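Local coordinates for putative esterase (Sulfolobus solfataricus P2, PDB 2RAU), which binds calcium and is probably a lipase or esterase of the alpha/beta-hydrolase clan, at residues Asn95-Asp100 against Ser135-Asp140; Asp129-Val134 against Ser163-Asn168. One frame throughout, in Å; residues are numbered along the deposited sequence.

Contact 1: Asn95-Asp100 against Ser135-Asp140; sequences NVYTID and SFIKRD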
loop_
_atom_site.group_PDB
_atom_site.type_symbol
_atom_site.label_atom_id
_atom_site.label_comp_id
_atom_site.label_asym_id
_atom_site.label_seq_id
_atom_site.Cartn_x
_atom_site.Cartn_y
_atom_site.Cartn_z
ATOM N N ASN A 95 17.579 -4.725 -1.319
ATOM C CA ASN A 95 17.002 -4.885 -0.001
ATOM C C ASN A 95 15.690 -4.091 -0.091
ATOM O O ASN A 95 15.708 -2.881 -0.305
ATOM C CB ASN A 95 17.853 -4.297 1.122
ATOM C CG ASN A 95 19.128 -5.071 1.405
ATOM O OD1 ASN A 95 19.121 -6.315 1.481
ATOM N ND2 ASN A 95 20.232 -4.340 1.542
ATOM N N VAL A 96 14.568 -4.762 0.099
ATOM C CA VAL A 96 13.258 -4.109 0.022
ATOM C C VAL A 96 12.565 -4.232 1.367
ATOM O O VAL A 96 12.544 -5.281 1.946
ATOM C CB VAL A 96 12.363 -4.702 -1.102
ATOM C CG1 VAL A 96 11.068 -3.837 -1.301
ATOM C CG2 VAL A 96 13.229 -4.848 -2.434
ATOM N N TYR A 97 11.996 -3.131 1.834
ATOM C CA TYR A 97 11.379 -3.063 3.119
ATOM C C TYR A 97 9.985 -2.537 2.946
ATOM O O TYR A 97 9.684 -1.810 1.995
ATOM C CB TYR A 97 12.139 -2.085 4.041
ATOM C CG TYR A 97 13.607 -2.386 4.291
ATOM C CD1 TYR A 97 14.594 -1.971 3.394
ATOM C CD2 TYR A 97 14.013 -3.022 5.440
ATOM C CE1 TYR A 97 15.948 -2.184 3.646
ATOM C CE2 TYR A 97 15.386 -3.242 5.705
ATOM C CZ TYR A 97 16.338 -2.823 4.796
ATOM O OH TYR A 97 17.662 -3.024 5.122
ATOM N N THR A 98 9.101 -2.890 3.879
ATOM C CA THR A 98 7.745 -2.391 3.841
ATOM C C THR A 98 7.141 -2.466 5.253
ATOM O O THR A 98 7.417 -3.373 6.010
ATOM C CB THR A 98 6.886 -3.096 2.748
ATOM O OG1 THR A 98 5.565 -2.519 2.713
ATOM C CG2 THR A 98 6.834 -4.646 2.955
ATOM N N ILE A 99 6.279 -1.505 5.538
ATOM C CA ILE A 99 5.751 -1.194 6.874
ATOM C C ILE A 99 4.305 -1.656 7.038
ATOM O O ILE A 99 3.487 -1.542 6.095
ATOM C CB ILE A 99 5.844 0.348 7.105
ATOM C CG1 ILE A 99 5.329 0.728 8.501
ATOM C CG2 ILE A 99 5.104 1.134 6.004
ATOM C CD1 ILE A 99 5.501 2.278 8.938
ATOM N N ASP A 100 4.050 -2.253 8.210
ATOM C CA ASP A 100 2.733 -2.520 8.711
ATOM C C ASP A 100 2.355 -1.326 9.599
ATOM O O ASP A 100 2.987 -1.056 10.622
ATOM C CB ASP A 100 2.649 -3.778 9.520
ATOM C CG ASP A 100 3.005 -5.012 8.735
ATOM O OD1 ASP A 100 2.607 -5.107 7.562
ATOM O OD2 ASP A 100 3.611 -5.941 9.298
ATOM N N SER A 135 14.857 5.201 9.960
ATOM C CA SER A 135 16.032 5.218 10.825
ATOM C C SER A 135 16.608 3.799 10.973
ATOM O O SER A 135 17.821 3.584 10.895
ATOM C CB SER A 135 15.662 5.801 12.187
ATOM O OG SER A 135 15.234 7.148 12.060
ATOM N N PHE A 136 15.732 2.826 11.191
ATOM C CA PHE A 136 16.140 1.431 11.304
ATOM C C PHE A 136 16.795 0.929 10.003
ATOM O O PHE A 136 17.838 0.209 10.006
ATOM C CB PHE A 136 14.915 0.561 11.597
ATOM C CG PHE A 136 15.231 -0.902 11.757
ATOM C CD1 PHE A 136 15.258 -1.750 10.661
ATOM C CD2 PHE A 136 15.580 -1.404 12.983
ATOM C CE1 PHE A 136 15.595 -3.098 10.801
ATOM C CE2 PHE A 136 15.914 -2.748 13.117
ATOM C CZ PHE A 136 15.904 -3.582 12.027
ATOM N N ILE A 137 16.147 1.259 8.887
ATOM C CA ILE A 137 16.645 0.871 7.564
ATOM C C ILE A 137 18.036 1.394 7.287
ATOM O O ILE A 137 18.852 0.702 6.678
ATOM C CB ILE A 137 15.670 1.347 6.457
ATOM C CG1 ILE A 137 14.378 0.537 6.523
ATOM C CG2 ILE A 137 16.266 1.192 5.063
ATOM C CD1 ILE A 137 13.321 0.958 5.473
ATOM N N LYS A 138 18.291 2.641 7.658
ATOM C CA LYS A 138 19.597 3.233 7.420
ATOM C C LYS A 138 20.696 2.413 8.083
ATOM O O LYS A 138 21.753 2.161 7.481
ATOM C CB LYS A 138 19.641 4.677 7.911
ATOM C CG LYS A 138 18.800 5.654 7.145
ATOM C CD LYS A 138 19.164 7.057 7.637
ATOM C CE LYS A 138 18.375 8.089 6.943
ATOM N NZ LYS A 138 19.036 9.409 7.055
ATOM N N ARG A 139 20.455 2.000 9.323
ATOM C CA ARG A 139 21.397 1.196 10.045
ATOM C C ARG A 139 21.461 -0.240 9.516
ATOM O O ARG A 139 22.558 -0.806 9.371
ATOM C CB ARG A 139 21.068 1.196 11.543
ATOM C CG ARG A 139 22.152 0.512 12.351
ATOM C CD ARG A 139 21.890 0.563 13.828
ATOM N NE ARG A 139 23.081 0.119 14.548
ATOM C CZ ARG A 139 23.070 -0.597 15.667
ATOM N NH1 ARG A 139 21.927 -1.032 16.190
ATOM N NH2 ARG A 139 24.204 -0.929 16.239
ATOM N N ASP A 140 20.313 -0.847 9.272
ATOM C CA ASP A 140 20.289 -2.193 8.732
ATOM C C ASP A 140 20.947 -2.362 7.332
ATOM O O ASP A 140 21.670 -3.316 7.104
ATOM C CB ASP A 140 18.858 -2.676 8.651
ATOM C CG ASP A 140 18.759 -4.152 8.273
ATOM O OD1 ASP A 140 19.161 -4.969 9.117
ATOM O OD2 ASP A 140 18.298 -4.474 7.160
#
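In the alpha/beta-hydrolase core, Y97 of strand 94-100 lies against I137 and D140 of helix 123-141, which packs on one face of the central sheet. The CA atoms of Y97 and I137 are 7.9 Å apart, with both CB atoms directed into the interface. I137 covers one ring face: its CG1 stands 3.8 Å from the ring centroid and 13° off the normal, a CH-pi contact, while CD1 reaches back to Y97 CG at 3.6 Å and CG2 lies over the CE1 side. At the ring edge, Y97 OH donates to D140 OD2 over 2.6 Å, using the anti lone pair of that oxygen; the carboxylate stands 84° to the ring. D140 CG is anti to its backbone N (chi1 -172°), which swings the carboxylate to the phenol. A phenylalanine in place of Y97 would probably leave D140 OD2 without its hydroxyl donor. The same oxygen also meets K42 of strand 37-45 in a salt bridge, tying helix, strand and phenol together. I137 also touches A52 and L54 of strand 52-56, the parallel neighbour of strand 94-100.

Contact 2: Asp129-Val134 against Ser163-Asn168; sequences DIKEVV and SLYWKN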
loop_
_atom_site.group_PDB
_atom_site.type_symbol
_atom_site.label_atom_id
_atom_site.label_comp_id
_atom_site.label_asym_id
_atom_site.label_seq_id
_atom_site.Cartn_x
_atom_site.Cartn_y
_atom_site.Cartn_z
ATOM N N ASP A 129 5.852 7.119 12.439
ATOM C CA ASP A 129 6.029 5.698 12.280
ATOM C C ASP A 129 6.930 5.413 11.078
ATOM O O ASP A 129 7.807 4.557 11.145
ATOM C CB ASP A 129 4.679 5.011 12.075
ATOM C CG ASP A 129 3.790 5.040 13.322
ATOM O OD1 ASP A 129 4.299 5.318 14.391
ATOM O OD2 ASP A 129 2.565 4.753 13.231
ATOM N N ILE A 130 6.687 6.089 9.953
ATOM C CA ILE A 130 7.566 5.950 8.813
ATOM C C ILE A 130 9.032 6.345 9.202
ATOM O O ILE A 130 9.987 5.679 8.788
ATOM C CB ILE A 130 7.059 6.777 7.611
ATOM C CG1 ILE A 130 5.644 6.275 7.165
ATOM C CG2 ILE A 130 8.032 6.655 6.444
ATOM C CD1 ILE A 130 4.891 7.248 6.168
ATOM N N LYS A 131 9.198 7.436 9.954
ATOM C CA LYS A 131 10.513 7.863 10.425
ATOM C C LYS A 131 11.274 6.779 11.233
ATOM O O LYS A 131 12.487 6.557 11.030
ATOM C CB LYS A 131 10.419 9.189 11.212
ATOM C CG LYS A 131 11.733 9.663 11.873
ATOM C CD LYS A 131 12.970 9.816 10.971
ATOM C CE LYS A 131 13.279 11.227 10.570
ATOM N NZ LYS A 131 14.558 11.313 9.799
ATOM N N GLU A 132 10.579 6.123 12.151
ATOM C CA GLU A 132 11.171 5.022 12.905
ATOM C C GLU A 132 11.661 3.910 11.988
ATOM O O GLU A 132 12.706 3.301 12.247
ATOM C CB GLU A 132 10.171 4.442 13.912
ATOM C CG GLU A 132 9.793 5.279 15.075
ATOM C CD GLU A 132 10.974 5.748 15.904
ATOM O OE1 GLU A 132 11.940 5.008 16.115
ATOM O OE2 GLU A 132 10.919 6.902 16.308
ATOM N N VAL A 133 10.883 3.589 10.957
ATOM C CA VAL A 133 11.270 2.548 10.001
ATOM C C VAL A 133 12.510 3.013 9.182
ATOM O O VAL A 133 13.455 2.253 8.971
ATOM C CB VAL A 133 10.078 2.189 9.099
ATOM C CG1 VAL A 133 10.521 1.529 7.837
ATOM C CG2 VAL A 133 9.017 1.375 9.897
ATOM N N VAL A 134 12.490 4.251 8.698
ATOM C CA VAL A 134 13.602 4.784 7.912
ATOM C C VAL A 134 14.915 4.783 8.703
ATOM O O VAL A 134 15.948 4.403 8.174
ATOM C CB VAL A 134 13.276 6.225 7.354
ATOM C CG1 VAL A 134 14.547 6.924 6.817
ATOM C CG2 VAL A 134 12.120 6.151 6.297
ATOM N N SER A 163 8.617 15.791 1.944
ATOM C CA SER A 163 8.555 17.228 2.108
ATOM C C SER A 163 9.234 17.672 3.418
ATOM O O SER A 163 9.693 18.812 3.515
ATOM C CB SER A 163 7.110 17.718 2.046
ATOM O OG SER A 163 6.432 17.510 3.263
ATOM N N LEU A 164 9.300 16.774 4.405
ATOM C CA LEU A 164 9.861 17.086 5.690
ATOM C C LEU A 164 11.288 16.604 5.860
ATOM O O LEU A 164 12.037 17.222 6.588
ATOM C CB LEU A 164 9.005 16.477 6.796
ATOM C CG LEU A 164 7.589 17.013 6.981
ATOM C CD1 LEU A 164 6.791 16.022 7.876
ATOM C CD2 LEU A 164 7.590 18.425 7.540
ATOM N N TYR A 165 11.649 15.485 5.224
ATOM C CA TYR A 165 12.894 14.804 5.482
ATOM C C TYR A 165 13.749 14.442 4.291
ATOM O O TYR A 165 14.748 13.762 4.469
ATOM C CB TYR A 165 12.566 13.502 6.200
ATOM C CG TYR A 165 11.844 13.680 7.524
ATOM C CD1 TYR A 165 12.494 14.251 8.601
ATOM C CD2 TYR A 165 10.544 13.238 7.711
ATOM C CE1 TYR A 165 11.867 14.382 9.818
ATOM C CE2 TYR A 165 9.907 13.364 8.927
ATOM C CZ TYR A 165 10.574 13.950 9.967
ATOM O OH TYR A 165 9.984 14.082 11.203
ATOM N N TRP A 166 13.378 14.861 3.080
ATOM C CA TRP A 166 14.114 14.443 1.890
ATOM C C TRP A 166 15.611 14.703 1.950
ATOM O O TRP A 166 16.386 13.845 1.567
ATOM C CB TRP A 166 13.524 15.029 0.584
ATOM C CG TRP A 166 13.770 16.473 0.309
ATOM C CD1 TRP A 166 12.971 17.511 0.635
ATOM C CD2 TRP A 166 14.876 17.034 -0.413
ATOM N NE1 TRP A 166 13.511 18.690 0.186
ATOM C CE2 TRP A 166 14.680 18.423 -0.466
ATOM C CE3 TRP A 166 16.021 16.500 -0.990
ATOM C CZ2 TRP A 166 15.575 19.271 -1.064
ATOM C CZ3 TRP A 166 16.900 17.348 -1.596
ATOM C CH2 TRP A 166 16.679 18.717 -1.625
ATOM N N LYS A 167 16.021 15.854 2.494
ATOM C CA LYS A 167 17.408 16.238 2.457
ATOM C C LYS A 167 18.274 15.224 3.153
ATOM O O LYS A 167 19.293 14.868 2.616
ATOM C CB LYS A 167 17.625 17.634 3.044
ATOM C CG LYS A 167 16.907 18.696 2.215
ATOM C CD LYS A 167 17.013 20.102 2.817
ATOM C CE LYS A 167 16.322 21.154 1.939
ATOM N NZ LYS A 167 16.431 22.510 2.576
ATOM N N ASN A 168 17.844 14.689 4.289
ATOM C CA ASN A 168 18.665 13.690 4.963
ATOM C C ASN A 168 18.313 12.223 4.806
ATOM O O ASN A 168 19.145 11.370 5.136
ATOM C CB ASN A 168 18.753 13.985 6.445
ATOM C CG ASN A 168 19.702 15.144 6.745
ATOM O OD1 ASN A 168 20.978 15.120 6.487
ATOM N ND2 ASN A 168 19.092 16.192 7.248
#
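Helix segments 129-134 and 163-168 come nearest at K131 and Y165, whose CA atoms are 8.8 Å apart, and the second bends at K167 and N168, whose N atoms miss the usual bond to the preceding turn. Both CB atoms face the partner helix, and this one pair of side chains makes the contact. K131 leaves its helix with CG anti to the backbone N (chi1 174°), then bends at chi2 and chi3, which lays the end of the chain across the Y165 ring. Its CE lies over one face, displaced toward the CD1-CE1 rim: CE to Y165 CE1 is 3.5 Å, and CE to the ring centroid is 3.8 Å at 21° off the normal, a CH-pi contact. NZ sits farther off-centre, 4.3 Å from the centroid and 31° from the normal, in a cation-pi interaction that brings it nearest to CD1, at 3.8 Å. The opposite face of the ring carries L164 CB, so the phenol is sandwiched between its own chain neighbour and the lysine. Y161, one turn earlier on helix 153-169, meets both Y165 and K131. The ammonium has a stronger partner in D169, at the end of that helix, with which NZ forms a salt bridge. The ring thus probably adds to the hold of D169 on K131: the lysine's aliphatic part packs on carbon, its ammonium facing both that carboxylate and, off-centre, the ring.

Contacts 1 and 2 share helix 123-141, and their centres lie about 11 Å apart. The order along the chain is 95-100, 129-134, 135-140, 163-168, so the contacts interleave. The last turns of the helix meet strand 94-100 in contact 1, while the middle turns meet helix 153-169 in contact 2, so one helix joins the sheet to a neighbouring helix. The contacts also touch directly: K138 NZ probably hydrogen-bonds to N168 O at 2.7 Å, and I99 CD1 packs on V133 CG2. Just beyond the helix come G142 and E144, which bind calcium, so contact 1 approaches that site along the chain.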